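Lipocalin allergen (Canis lupus familiaris, PDB 4ODD) is a secreted dog dander allergen of the lipocalin family that probably binds small molecules inside a beta barrel. Local coordinates at residues Trp15-Val20 with Ile36-Ile41; Met50-Tyr55 with Val67-Gly72; Ala114-Arg119 with Ala129-Leu134. All blocks are in the same frame, centred on the assembly; numbering follows the deposited sequence.

Contact 1: Trp15-Val20 with Ile36-Ile41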
ATOM      1  N   TRP A  15       0.740   9.366   5.264  1.00 41.31           N
ATOM      2  CA  TRP A  15      -0.328   8.407   5.079  1.00 35.51           C
ATOM      3  C   TRP A  15      -0.279   7.388   6.191  1.00 31.30           C
ATOM      4  O   TRP A  15       0.797   7.099   6.729  1.00 31.81           O
ATOM      5  CB  TRP A  15      -0.170   7.700   3.742  1.00 33.31           C
ATOM      6  CG  TRP A  15      -0.472   8.572   2.590  1.00 35.04           C
ATOM      7  CD1 TRP A  15       0.425   9.119   1.723  1.00 36.60           C
ATOM      8  CD2 TRP A  15      -1.764   9.016   2.170  1.00 41.71           C
ATOM      9  NE1 TRP A  15      -0.226   9.872   0.781  1.00 34.66           N
ATOM     10  CE2 TRP A  15      -1.573   9.826   1.031  1.00 40.91           C
ATOM     11  CE3 TRP A  15      -3.066   8.809   2.645  1.00 40.98           C
ATOM     12  CZ2 TRP A  15      -2.635  10.433   0.355  1.00 34.84           C
ATOM     13  CZ3 TRP A  15      -4.120   9.416   1.980  1.00 48.20           C
ATOM     14  CH2 TRP A  15      -3.897  10.220   0.845  1.00 42.31           C
ATOM     15  N   LYS A  16      -1.442   6.851   6.532  1.00 39.10           N
ATOM     16  CA  LYS A  16      -1.557   5.826   7.543  1.00 44.53           C
ATOM     17  C   LYS A  16      -2.287   4.649   6.892  1.00 47.70           C
ATOM     18  O   LYS A  16      -3.224   4.855   6.103  1.00 46.39           O
ATOM     19  CB  LYS A  16      -2.338   6.364   8.747  1.00 46.86           C
ATOM     20  CG  LYS A  16      -2.824   5.279   9.701  1.00 56.62           C
ATOM     21  CD  LYS A  16      -3.640   5.849  10.870  1.00 76.77           C
ATOM     22  CE  LYS A  16      -4.033   4.749  11.877  1.00 73.20           C
ATOM     23  NZ  LYS A  16      -2.839   3.981  12.370  1.00 74.25           N
ATOM     24  N   THR A  17      -1.861   3.423   7.198  1.00 33.48           N
ATOM     25  CA  THR A  17      -2.548   2.272   6.624  1.00 33.20           C
ATOM     26  C   THR A  17      -3.829   1.985   7.400  1.00 37.90           C
ATOM     27  O   THR A  17      -3.800   1.870   8.618  1.00 44.21           O
ATOM     28  CB  THR A  17      -1.692   0.996   6.632  1.00 33.52           C
ATOM     29  OG1 THR A  17      -0.394   1.275   6.097  1.00 38.58           O
ATOM     30  CG2 THR A  17      -2.377  -0.084   5.803  1.00 25.33           C
ATOM     31  N   LEU A  18      -4.943   1.864   6.690  1.00 38.72           N
ATOM     32  CA  LEU A  18      -6.209   1.474   7.303  1.00 30.30           C
ATOM     33  C   LEU A  18      -6.526  -0.000   7.037  1.00 40.44           C
ATOM     34  O   LEU A  18      -6.689  -0.800   7.973  1.00 43.46           O
ATOM     35  CB  LEU A  18      -7.338   2.360   6.792  1.00 33.89           C
ATOM     36  CG  LEU A  18      -7.473   3.718   7.487  1.00 42.10           C
ATOM     37  CD1 LEU A  18      -6.141   4.201   8.030  1.00 43.81           C
ATOM     38  CD2 LEU A  18      -8.098   4.751   6.574  1.00 32.77           C
ATOM     39  N   TYR A  19      -6.601  -0.372   5.764  1.00 47.25           N
ATOM     40  CA  TYR A  19      -6.888  -1.759   5.415  1.00 48.96           C
ATOM     41  C   TYR A  19      -5.904  -2.288   4.399  1.00 51.32           C
ATOM     42  O   TYR A  19      -5.391  -1.543   3.572  1.00 50.89           O
ATOM     43  CB  TYR A  19      -8.294  -1.898   4.837  1.00 47.74           C
ATOM     44  CG  TYR A  19      -9.425  -1.575   5.786  1.00 51.87           C
ATOM     45  CD1 TYR A  19     -10.119  -2.590   6.440  1.00 66.52           C
ATOM     46  CD2 TYR A  19      -9.820  -0.267   6.011  1.00 54.25           C
ATOM     47  CE1 TYR A  19     -11.168  -2.306   7.302  1.00 64.48           C
ATOM     48  CE2 TYR A  19     -10.866   0.025   6.870  1.00 55.69           C
ATOM     49  CZ  TYR A  19     -11.532  -0.997   7.512  1.00 65.23           C
ATOM     50  OH  TYR A  19     -12.565  -0.702   8.364  1.00 69.67           O
ATOM     51  N   VAL A  20      -5.649  -3.587   4.476  1.00 39.42           N
ATOM     52  CA  VAL A  20      -4.925  -4.307   3.442  1.00 42.70           C
ATOM     53  C   VAL A  20      -5.637  -5.623   3.174  1.00 41.14           C
ATOM     54  O   VAL A  20      -6.244  -6.211   4.072  1.00 42.92           O
ATOM     55  CB  VAL A  20      -3.471  -4.634   3.856  1.00 37.79           C
ATOM     56  CG1 VAL A  20      -2.668  -3.380   4.015  1.00 42.72           C
ATOM     57  CG2 VAL A  20      -3.465  -5.440   5.133  1.00 31.41           C
ATOM     58  N   ILE A  36       1.967  -3.669   6.075  1.00 46.30           N
ATOM     59  CA  ILE A  36       2.674  -2.405   5.923  1.00 49.99           C
ATOM     60  C   ILE A  36       2.016  -1.262   6.677  1.00 50.14           C
ATOM     61  O   ILE A  36       0.821  -0.976   6.509  1.00 47.34           O
ATOM     62  CB  ILE A  36       2.724  -1.984   4.442  1.00 49.72           C
ATOM     63  CG1 ILE A  36       3.484  -3.010   3.621  1.00 51.90           C
ATOM     64  CG2 ILE A  36       3.378  -0.619   4.303  1.00 51.36           C
ATOM     65  CD1 ILE A  36       4.838  -3.275   4.161  1.00 47.08           C
ATOM     66  N   TYR A  37       2.797  -0.579   7.494  1.00 41.19           N
ATOM     67  CA  TYR A  37       2.277   0.605   8.156  1.00 41.07           C
ATOM     68  C   TYR A  37       2.888   1.815   7.503  1.00 37.33           C
ATOM     69  O   TYR A  37       4.068   2.121   7.692  1.00 39.60           O
ATOM     70  CB  TYR A  37       2.564   0.569   9.652  1.00 35.83           C
ATOM     71  CG  TYR A  37       1.829  -0.560  10.336  1.00 47.31           C
ATOM     72  CD1 TYR A  37       0.488  -0.418  10.707  1.00 44.25           C
ATOM     73  CD2 TYR A  37       2.462  -1.774  10.602  1.00 42.39           C
ATOM     74  CE1 TYR A  37      -0.200  -1.451  11.343  1.00 44.08           C
ATOM     75  CE2 TYR A  37       1.786  -2.800  11.235  1.00 41.90           C
ATOM     76  CZ  TYR A  37       0.458  -2.637  11.597  1.00 48.93           C
ATOM     77  OH  TYR A  37      -0.193  -3.675  12.216  1.00 49.08           O
ATOM     78  N   LEU A  38       2.084   2.484   6.698  1.00 30.79           N
ATOM     79  CA  LEU A  38       2.556   3.668   6.014  1.00 34.97           C
ATOM     80  C   LEU A  38       2.870   4.802   6.945  1.00 39.26           C
ATOM     81  O   LEU A  38       2.225   4.977   7.988  1.00 37.29           O
ATOM     82  CB  LEU A  38       1.573   4.105   4.943  1.00 29.43           C
ATOM     83  CG  LEU A  38       2.283   3.602   3.684  1.00 45.92           C
ATOM     84  CD1 LEU A  38       1.364   2.753   2.815  1.00 38.99           C
ATOM     85  CD2 LEU A  38       2.950   4.748   2.908  1.00 36.01           C
ATOM     86  N   ARG A  39       3.892   5.556   6.569  1.00 40.12           N
ATOM     87  CA  ARG A  39       4.180   6.812   7.240  1.00 44.72           C
ATOM     88  C   ARG A  39       4.000   7.939   6.245  1.00 46.71           C
ATOM     89  O   ARG A  39       3.351   8.942   6.547  1.00 45.21           O
ATOM     90  CB  ARG A  39       5.585   6.821   7.835  1.00 42.02           C
ATOM     91  CG  ARG A  39       5.710   5.926   9.082  1.00 46.82           C
ATOM     92  CD  ARG A  39       4.796   6.414  10.204  1.00 42.92           C
ATOM     93  NE  ARG A  39       4.880   5.588  11.396  1.00 49.70           N
ATOM     94  CZ  ARG A  39       3.991   4.659  11.723  1.00 47.41           C
ATOM     95  NH1 ARG A  39       2.948   4.428  10.943  1.00 47.52           N
ATOM     96  NH2 ARG A  39       4.147   3.952  12.831  1.00 47.69           N
ATOM     97  N   GLY A  40       4.550   7.774   5.043  1.00 36.28           N
ATOM     98  CA  GLY A  40       4.380   8.798   4.035  1.00 35.16           C
ATOM     99  C   GLY A  40       4.836   8.416   2.650  1.00 43.34           C
ATOM    100  O   GLY A  40       5.527   7.420   2.445  1.00 42.08           O
ATOM    101  N   ILE A  41       4.437   9.224   1.683  1.00 38.53           N
ATOM    102  CA  ILE A  41       4.883   9.042   0.318  1.00 44.69           C
ATOM    103  C   ILE A  41       5.442  10.327  -0.277  1.00 46.29           C
ATOM    104  O   ILE A  41       4.894  11.417  -0.071  1.00 38.31           O
ATOM    105  CB  ILE A  41       3.733   8.563  -0.546  1.00 43.67           C
ATOM    106  CG1 ILE A  41       3.297   7.178  -0.075  1.00 38.25           C
ATOM    107  CG2 ILE A  41       4.145   8.559  -2.007  1.00 41.52           C
ATOM    108  CD1 ILE A  41       1.939   6.756  -0.599  1.00 40.13           C
TER

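Contact 2: Met50-Tyr55 with Val67-Gly72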
ATOM      1  N   MET A  50       9.383   7.755  -6.905  1.00 47.81           N
ATOM      2  CA  MET A  50       8.555   7.820  -5.703  1.00 42.13           C
ATOM      3  C   MET A  50       9.289   7.198  -4.549  1.00 47.66           C
ATOM      4  O   MET A  50      10.073   6.265  -4.735  1.00 47.61           O
ATOM      5  CB  MET A  50       7.228   7.096  -5.892  1.00 37.72           C
ATOM      6  CG  MET A  50       6.103   7.987  -6.334  1.00 47.70           C
ATOM      7  SD  MET A  50       4.595   7.051  -6.638  1.00 50.41           S
ATOM      8  CE  MET A  50       3.936   6.902  -4.973  1.00 49.83           C
ATOM      9  N   LEU A  51       9.032   7.709  -3.351  1.00 51.77           N
ATOM     10  CA  LEU A  51       9.573   7.094  -2.151  1.00 56.86           C
ATOM     11  C   LEU A  51       8.436   6.704  -1.195  1.00 53.41           C
ATOM     12  O   LEU A  51       7.637   7.545  -0.798  1.00 51.75           O
ATOM     13  CB  LEU A  51      10.575   8.036  -1.467  1.00 53.20           C
ATOM     14  CG  LEU A  51      11.361   7.374  -0.326  1.00 66.10           C
ATOM     15  CD1 LEU A  51      12.495   6.523  -0.888  1.00 62.35           C
ATOM     16  CD2 LEU A  51      11.886   8.385   0.675  1.00 70.81           C
ATOM     17  N   PHE A  52       8.356   5.428  -0.845  1.00 40.96           N
ATOM     18  CA  PHE A  52       7.388   4.972   0.150  1.00 34.69           C
ATOM     19  C   PHE A  52       8.087   4.774   1.475  1.00 35.73           C
ATOM     20  O   PHE A  52       9.076   4.036   1.567  1.00 34.75           O
ATOM     21  CB  PHE A  52       6.725   3.658  -0.275  1.00 27.89           C
ATOM     22  CG  PHE A  52       6.003   3.754  -1.578  1.00 33.41           C
ATOM     23  CD1 PHE A  52       4.647   3.996  -1.615  1.00 31.35           C
ATOM     24  CD2 PHE A  52       6.697   3.641  -2.782  1.00 33.92           C
ATOM     25  CE1 PHE A  52       3.994   4.099  -2.832  1.00 27.21           C
ATOM     26  CE2 PHE A  52       6.045   3.747  -3.998  1.00 32.80           C
ATOM     27  CZ  PHE A  52       4.697   3.972  -4.019  1.00 30.74           C
ATOM     28  N   ASN A  53       7.579   5.446   2.497  1.00 37.99           N
ATOM     29  CA  ASN A  53       8.133   5.316   3.824  1.00 38.63           C
ATOM     30  C   ASN A  53       7.115   4.626   4.731  1.00 41.17           C
ATOM     31  O   ASN A  53       5.951   5.056   4.822  1.00 44.49           O
ATOM     32  CB  ASN A  53       8.524   6.688   4.349  1.00 37.18           C
ATOM     33  CG  ASN A  53       9.034   6.638   5.764  1.00 51.20           C
ATOM     34  OD1 ASN A  53       8.370   7.114   6.704  1.00 48.46           O
ATOM     35  ND2 ASN A  53      10.218   6.049   5.937  1.00 45.21           N
ATOM     36  N   PHE A  54       7.541   3.546   5.386  1.00 38.40           N
ATOM     37  CA  PHE A  54       6.603   2.736   6.154  1.00 38.87           C
ATOM     38  C   PHE A  54       7.303   1.791   7.108  1.00 37.76           C
ATOM     39  O   PHE A  54       8.501   1.563   7.000  1.00 36.97           O
ATOM     40  CB  PHE A  54       5.724   1.931   5.208  1.00 31.99           C
ATOM     41  CG  PHE A  54       6.491   0.949   4.367  1.00 39.21           C
ATOM     42  CD1 PHE A  54       6.742  -0.342   4.825  1.00 40.34           C
ATOM     43  CD2 PHE A  54       6.946   1.305   3.105  1.00 35.28           C
ATOM     44  CE1 PHE A  54       7.440  -1.257   4.031  1.00 44.23           C
ATOM     45  CE2 PHE A  54       7.649   0.410   2.317  1.00 41.15           C
ATOM     46  CZ  PHE A  54       7.895  -0.867   2.769  1.00 39.66           C
ATOM     47  N   TYR A  55       6.539   1.231   8.039  1.00 38.47           N
ATOM     48  CA  TYR A  55       7.073   0.229   8.965  1.00 46.27           C
ATOM     49  C   TYR A  55       6.474  -1.152   8.699  1.00 41.16           C
ATOM     50  O   TYR A  55       5.313  -1.280   8.305  1.00 45.63           O
ATOM     51  CB  TYR A  55       6.808   0.628  10.424  1.00 46.32           C
ATOM     52  CG  TYR A  55       7.703   1.727  10.963  1.00 52.71           C
ATOM     53  CD1 TYR A  55       8.911   1.426  11.587  1.00 58.36           C
ATOM     54  CD2 TYR A  55       7.332   3.061  10.869  1.00 53.99           C
ATOM     55  CE1 TYR A  55       9.733   2.425  12.091  1.00 55.60           C
ATOM     56  CE2 TYR A  55       8.148   4.074  11.370  1.00 52.60           C
ATOM     57  CZ  TYR A  55       9.349   3.747  11.977  1.00 60.18           C
ATOM     58  OH  TYR A  55      10.163   4.747  12.470  1.00 59.33           O
ATOM     59  N   VAL A  67      11.439   2.949   0.411  1.00 47.62           N
ATOM     60  CA  VAL A  67      11.599   2.225  -0.831  1.00 39.04           C
ATOM     61  C   VAL A  67      11.436   3.128  -2.043  1.00 49.64           C
ATOM     62  O   VAL A  67      10.444   3.854  -2.168  1.00 49.61           O
ATOM     63  CB  VAL A  67      10.632   1.037  -0.915  1.00 48.35           C
ATOM     64  CG1 VAL A  67      10.690   0.398  -2.301  1.00 39.92           C
ATOM     65  CG2 VAL A  67      10.962   0.013   0.178  1.00 47.91           C
ATOM     66  N   GLY A  68      12.431   3.081  -2.930  1.00 50.47           N
ATOM     67  CA  GLY A  68      12.422   3.863  -4.152  1.00 41.16           C
ATOM     68  C   GLY A  68      11.710   3.134  -5.272  1.00 49.12           C
ATOM     69  O   GLY A  68      11.738   1.897  -5.363  1.00 53.11           O
ATOM     70  N   ALA A  69      11.063   3.906  -6.135  1.00 39.47           N
ATOM     71  CA  ALA A  69      10.298   3.334  -7.228  1.00 36.54           C
ATOM     72  C   ALA A  69      10.322   4.321  -8.347  1.00 44.13           C
ATOM     73  O   ALA A  69      10.521   5.509  -8.119  1.00 50.40           O
ATOM     74  CB  ALA A  69       8.868   3.077  -6.798  1.00 43.02           C
ATOM     75  N   SER A  70      10.120   3.848  -9.566  1.00 41.13           N
ATOM     76  CA  SER A  70      10.063   4.773 -10.692  1.00 43.34           C
ATOM     77  C   SER A  70       8.643   4.841 -11.217  1.00 41.17           C
ATOM     78  O   SER A  70       7.909   3.855 -11.178  1.00 44.93           O
ATOM     79  CB  SER A  70      11.045   4.364 -11.792  1.00 42.81           C
ATOM     80  OG  SER A  70      10.919   2.982 -12.060  1.00 53.58           O
ATOM     81  N   ILE A  71       8.229   6.012 -11.676  1.00 49.10           N
ATOM     82  CA  ILE A  71       6.948   6.112 -12.361  1.00 50.12           C
ATOM     83  C   ILE A  71       7.175   5.935 -13.850  1.00 60.30           C
ATOM     84  O   ILE A  71       7.886   6.720 -14.484  1.00 64.62           O
ATOM     85  CB  ILE A  71       6.266   7.454 -12.127  1.00 47.33           C
ATOM     86  CG1 ILE A  71       6.258   7.797 -10.628  1.00 44.84           C
ATOM     87  CG2 ILE A  71       4.871   7.428 -12.735  1.00 43.80           C
ATOM     88  CD1 ILE A  71       5.790   9.210 -10.325  1.00 41.59           C
ATOM     89  N   GLY A  72       6.590   4.883 -14.403  1.00 71.22           N
ATOM     90  CA  GLY A  72       6.753   4.591 -15.813  1.00 64.49           C
ATOM     91  C   GLY A  72       5.639   5.195 -16.638  1.00 67.64           C
ATOM     92  O   GLY A  72       4.980   6.146 -16.215  1.00 65.52           O
TER

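Contact 3: Ala114-Arg119 with Ala129-Leu134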
ATOM      1  N   ALA A 114      -4.012  -5.179  -1.876  1.00 38.45           N
ATOM      2  CA  ALA A 114      -4.813  -3.960  -1.963  1.00 44.21           C
ATOM      3  C   ALA A 114      -4.689  -3.129  -0.659  1.00 44.37           C
ATOM      4  O   ALA A 114      -4.666  -3.684   0.443  1.00 41.86           O
ATOM      5  CB  ALA A 114      -6.275  -4.290  -2.304  1.00 33.06           C
ATOM      6  N   LEU A 115      -4.577  -1.810  -0.784  1.00 40.94           N
ATOM      7  CA  LEU A 115      -4.440  -0.970   0.396  1.00 39.84           C
ATOM      8  C   LEU A 115      -5.348   0.240   0.415  1.00 39.89           C
ATOM      9  O   LEU A 115      -5.468   0.971  -0.586  1.00 37.77           O
ATOM     10  CB  LEU A 115      -3.022  -0.460   0.552  1.00 36.90           C
ATOM     11  CG  LEU A 115      -1.889  -1.453   0.624  1.00 44.86           C
ATOM     12  CD1 LEU A 115      -1.030  -1.262  -0.591  1.00 49.79           C
ATOM     13  CD2 LEU A 115      -1.105  -1.179   1.889  1.00 43.03           C
ATOM     14  N   LEU A 116      -5.964   0.453   1.579  1.00 36.59           N
ATOM     15  CA  LEU A 116      -6.677   1.683   1.860  1.00 36.75           C
ATOM     16  C   LEU A 116      -5.826   2.449   2.841  1.00 39.21           C
ATOM     17  O   LEU A 116      -5.505   1.957   3.919  1.00 37.48           O
ATOM     18  CB  LEU A 116      -8.052   1.405   2.448  1.00 46.06           C
ATOM     19  CG  LEU A 116      -8.880   2.667   2.716  1.00 46.66           C
ATOM     20  CD1 LEU A 116      -8.790   3.627   1.545  1.00 43.17           C
ATOM     21  CD2 LEU A 116     -10.335   2.307   3.028  1.00 40.71           C
ATOM     22  N   MET A 117      -5.413   3.638   2.442  1.00 43.69           N
ATOM     23  CA  MET A 117      -4.556   4.441   3.286  1.00 44.14           C
ATOM     24  C   MET A 117      -5.285   5.729   3.592  1.00 45.56           C
ATOM     25  O   MET A 117      -5.971   6.287   2.727  1.00 42.26           O
ATOM     26  CB  MET A 117      -3.231   4.743   2.595  1.00 44.10           C
ATOM     27  CG  MET A 117      -2.308   3.544   2.472  1.00 44.49           C
ATOM     28  SD  MET A 117      -1.249   3.760   1.028  1.00 44.72           S
ATOM     29  CE  MET A 117      -2.496   3.726  -0.260  1.00 43.00           C
ATOM     30  N   GLY A 118      -5.142   6.200   4.826  1.00 41.89           N
ATOM     31  CA  GLY A 118      -5.852   7.394   5.245  1.00 46.87           C
ATOM     32  C   GLY A 118      -4.929   8.546   5.548  1.00 50.26           C
ATOM     33  O   GLY A 118      -3.770   8.353   5.895  1.00 44.47           O
ATOM     34  N   ARG A 119      -5.462   9.750   5.383  1.00 85.27           N
ATOM     35  CA  ARG A 119      -4.825  10.976   5.825  1.00 82.30           C
ATOM     36  C   ARG A 119      -5.514  11.374   7.124  1.00 99.04           C
ATOM     37  O   ARG A 119      -6.500  12.096   7.097  1.00108.81           O
ATOM     38  CB  ARG A 119      -5.064  12.065   4.779  1.00 77.33           C
ATOM     39  CG  ARG A 119      -4.026  13.176   4.750  1.00 67.79           C
ATOM     40  CD  ARG A 119      -2.804  12.771   3.944  1.00 61.59           C
ATOM     41  NE  ARG A 119      -2.805  13.339   2.600  1.00 59.27           N
ATOM     42  CZ  ARG A 119      -1.729  13.412   1.814  1.00 64.00           C
ATOM     43  NH1 ARG A 119      -0.557  12.948   2.244  1.00 58.43           N
ATOM     44  NH2 ARG A 119      -1.818  13.953   0.599  1.00 62.60           N
ATOM     45  N   ALA A 129     -16.108   1.124   0.840  1.00 73.68           N
ATOM     46  CA  ALA A 129     -16.778   0.393  -0.229  1.00 71.38           C
ATOM     47  C   ALA A 129     -15.886   0.270  -1.458  1.00 69.53           C
ATOM     48  O   ALA A 129     -15.692  -0.826  -1.990  1.00 67.76           O
ATOM     49  CB  ALA A 129     -18.095   1.072  -0.593  1.00 73.77           C
ATOM     50  N   LYS A 130     -15.351   1.404  -1.902  1.00 65.04           N
ATOM     51  CA  LYS A 130     -14.477   1.443  -3.075  1.00 74.47           C
ATOM     52  C   LYS A 130     -13.317   0.479  -2.886  1.00 72.66           C
ATOM     53  O   LYS A 130     -12.891  -0.205  -3.825  1.00 69.42           O
ATOM     54  CB  LYS A 130     -13.954   2.865  -3.322  1.00 71.14           C
ATOM     55  CG  LYS A 130     -14.647   3.610  -4.457  1.00 85.48           C
ATOM     56  CD  LYS A 130     -14.141   5.045  -4.567  1.00 94.18           C
ATOM     57  CE  LYS A 130     -14.915   5.841  -5.616  1.00113.01           C
ATOM     58  NZ  LYS A 130     -14.554   7.294  -5.620  1.00108.13           N
ATOM     59  N   PHE A 131     -12.819   0.417  -1.656  1.00 66.78           N
ATOM     60  CA  PHE A 131     -11.750  -0.510  -1.347  1.00 61.28           C
ATOM     61  C   PHE A 131     -12.199  -1.950  -1.534  1.00 64.30           C
ATOM     62  O   PHE A 131     -11.603  -2.684  -2.320  1.00 69.85           O
ATOM     63  CB  PHE A 131     -11.204  -0.303   0.062  1.00 52.86           C
ATOM     64  CG  PHE A 131     -10.234  -1.374   0.488  1.00 54.35           C
ATOM     65  CD1 PHE A 131      -8.960  -1.434  -0.053  1.00 48.45           C
ATOM     66  CD2 PHE A 131     -10.604  -2.332   1.418  1.00 52.67           C
ATOM     67  CE1 PHE A 131      -8.069  -2.422   0.337  1.00 50.60           C
ATOM     68  CE2 PHE A 131      -9.718  -3.320   1.817  1.00 54.02           C
ATOM     69  CZ  PHE A 131      -8.451  -3.368   1.282  1.00 50.30           C
ATOM     70  N   LYS A 132     -13.250  -2.348  -0.822  1.00 65.78           N
ATOM     71  CA  LYS A 132     -13.738  -3.725  -0.905  1.00 71.64           C
ATOM     72  C   LYS A 132     -14.113  -4.096  -2.342  1.00 70.37           C
ATOM     73  O   LYS A 132     -13.864  -5.219  -2.809  1.00 61.05           O
ATOM     74  CB  LYS A 132     -14.913  -3.938   0.052  1.00 76.54           C
ATOM     75  CG  LYS A 132     -14.565  -3.644   1.503  1.00 78.85           C
ATOM     76  CD  LYS A 132     -15.466  -4.407   2.482  1.00 85.38           C
ATOM     77  CE  LYS A 132     -15.093  -4.116   3.941  1.00 88.85           C
ATOM     78  NZ  LYS A 132     -15.784  -5.024   4.917  1.00 80.96           N
ATOM     79  N   LYS A 133     -14.699  -3.130  -3.037  1.00 55.64           N
ATOM     80  CA  LYS A 133     -14.998  -3.292  -4.446  1.00 67.52           C
ATOM     81  C   LYS A 133     -13.728  -3.695  -5.190  1.00 67.83           C
ATOM     82  O   LYS A 133     -13.694  -4.752  -5.816  1.00 61.95           O
ATOM     83  CB  LYS A 133     -15.569  -1.992  -5.015  1.00 74.79           C
ATOM     84  CG  LYS A 133     -15.983  -2.060  -6.486  1.00 78.54           C
ATOM     85  CD  LYS A 133     -16.576  -0.722  -6.947  1.00 92.19           C
ATOM     86  CE  LYS A 133     -16.727  -0.648  -8.461  1.00 94.82           C
ATOM     87  NZ  LYS A 133     -15.410  -0.510  -9.141  1.00 87.77           N
ATOM     88  N   LEU A 134     -12.689  -2.862  -5.104  1.00 60.24           N
ATOM     89  CA  LEU A 134     -11.415  -3.162  -5.754  1.00 67.63           C
ATOM     90  C   LEU A 134     -10.915  -4.541  -5.370  1.00 60.41           C
ATOM     91  O   LEU A 134     -10.547  -5.345  -6.229  1.00 58.33           O
ATOM     92  CB  LEU A 134     -10.332  -2.138  -5.399  1.00 60.78           C
ATOM     93  CG  LEU A 134      -8.951  -2.584  -5.907  1.00 57.88           C
ATOM     94  CD1 LEU A 134      -8.709  -2.075  -7.319  1.00 57.53           C
ATOM     95  CD2 LEU A 134      -7.828  -2.154  -4.969  1.00 51.52           C
TER

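Contact 1: Trp15-Val20 with Ile36-Ile41
The hydroxyl of Thr-17 is held by two backbone groups of the neighbouring strand, a carbonyl and an N-H two residues apart. OG1 donates to Ile-36 O at 2.6 Å and accepts from Leu-38 N at 2.8 Å. The donated bond meets the carbonyl 33° out of its plane. The accepted one is nearly straight, with 167° at the hydrogen. Both strands belong to the lipocalin barrel, where the first strand lies antiparallel to the second. The side chain of Thr-17 here takes the role that backbone atoms usually play between such strands. The torsion places it there: OG1 lies beside the backbone N and anti to the carbonyl carbon (chi1 -49°), on the side of the second strand.

At the far end of the contact a backbone bond runs from Trp-15 N to Arg-39 O at 2.9 Å. Arg-39 folds back along its own strand, and its NH1 bonds Leu-38 O at 3.1 Å. The same guanidinium forms a salt bridge with Asp-152, and its NE reaches Pro-155 O. The C-terminal tail is thus held against the outside of this strand pair.

Trp-15 is the tryptophan of the Gly-X-Trp signature of lipocalins. Its NE1 bonds Val-11 O, and Arg-119 makes a cation-pi contact with the ring, a pairing well known in this family. These partners hold the indole; in lipocalins this tryptophan lies at the closed end of the barrel. Across the contact, CB of Trp-15 lies 4.2 Å from CB of Leu-38. The pyrrole part of the indole meets Ile-41 obliquely. Ile-41 CD1 comes to 3.6 Å from Trp-15 CD1 and to 4.0 Å from Trp-15 NE1.

Contact 2: Met50-Tyr55 with Val67-Gly72
Phe-52 reaches across to Val-67 and Ala-69 in a regular antiparallel hairpin of the lipocalin barrel. Its CB starts 4.2 Å from Val-67 O. CG lies beside the backbone N (chi1 -59°), and the ring rotation (chi2 -96°) presents the CD2-CE2 edge to the other strand. Along that edge CD2 passes Val-67 O at 3.8 Å. Further out, CE2 touches Ala-69 CB at 4.0 Å. Both partners sit near the ring plane. Beyond the hairpin, Phe-87 meets the same ring edge-to-face.

Backbone bonds set this register. Phe-52 and Val-67 form a hydrogen-bonded pair, with Phe-52 O accepting from Val-67 N at 2.8 Å. Met-50 and Ala-69 form the next such pair. Leu-51 faces Gly-68 between them, in a non-hydrogen-bonded pair on the outer face. On the inner face the Met-50 and Ile-71 side chains cross, Met-50 CG lying 4.2 Å from Ile-71 CD1. Phe-54 brings CE2 obliquely to Val-67 CG2 at 4.0 Å.

The hydrogen bonds between segments 50-55 and 67-72 are all between backbone atoms, while the inward side chains meet as hydrocarbon and aromatic groups. Such a wall is consistent with an apolar barrel interior suited to hydrophobic guests.

Contact 3: Ala114-Arg119 with Ala129-Leu134
Phe-131 lies against the strand 114-118 and meets it with both a face and an edge of its ring. Leu-116 supplies the contact over the face. Its CB stands 4.3 Å from the ring centroid and 27° off the ring normal, a CH-pi contact. The same CB is 3.9 Å from Phe-131 CD1. Farther along the leucine, CD2 reaches Phe-131 CB at 4.0 Å. The two side chains therefore pass each other at a slant, with Leu-116 CB over the ring and CD2 near the base of the phenylalanine.

Ala-114 takes the other part of the ring. Phe-131 CE1 comes to 3.6 Å from Ala-114 C, and that carbon lies in the ring plane. CE1 also touches Ala-114 CB at 3.7 Å. Leu-115 N is near the same edge. The ring reaches the strand because its CG is anti to the backbone N (chi1 172°), which carries it out from the helix. The small methyl of Ala-114 has a second neighbour one helical turn on: Leu-134 CD2 packs on its CB at 3.8 Å.

No hydrogen bond crosses this contact. The helix is held here by apolar packing, and the axis of segment 129-134 runs nearly antiparallel to that of strand 114-118, at 171°. Phe-131 also touches Ser-21 and Ile-145, and Leu-134 touches Ile-98, so the helix spans several strands. On the same helix Lys-130 forms a salt bridge with Asp-91.

Ala-114 and Leu-116 point to the helix, while Leu-115 between them points the other way, toward the barrel interior. A helix packed on the outside of the barrel, following the eighth strand and leading on to a short ninth strand, is the hallmark of the lipocalin fold.

All three contacts involve strands of one curled antiparallel sheet; contact 3 packs a helix on it. Contacts 1 and 2 share a border, because strands 36-44 and 49-57 are neighbours. There Arg-39 N probably bonds Asn-53 O at 2.7 Å. Contact 1 also adjoins contact 3, through strands 13-22 and 110-118. Leu-18 N probably bonds Leu-116 O at 2.8 Å, while Leu-38 and Met-117 pack together on the inner side. Contacts 2 and 3 do not touch. Their centres are about 19 Å apart, on opposite sides of the chain's centre. Contact 2 contributes to the inner wall of the probable ligand cup, whereas contact 3 holds the helix outside it.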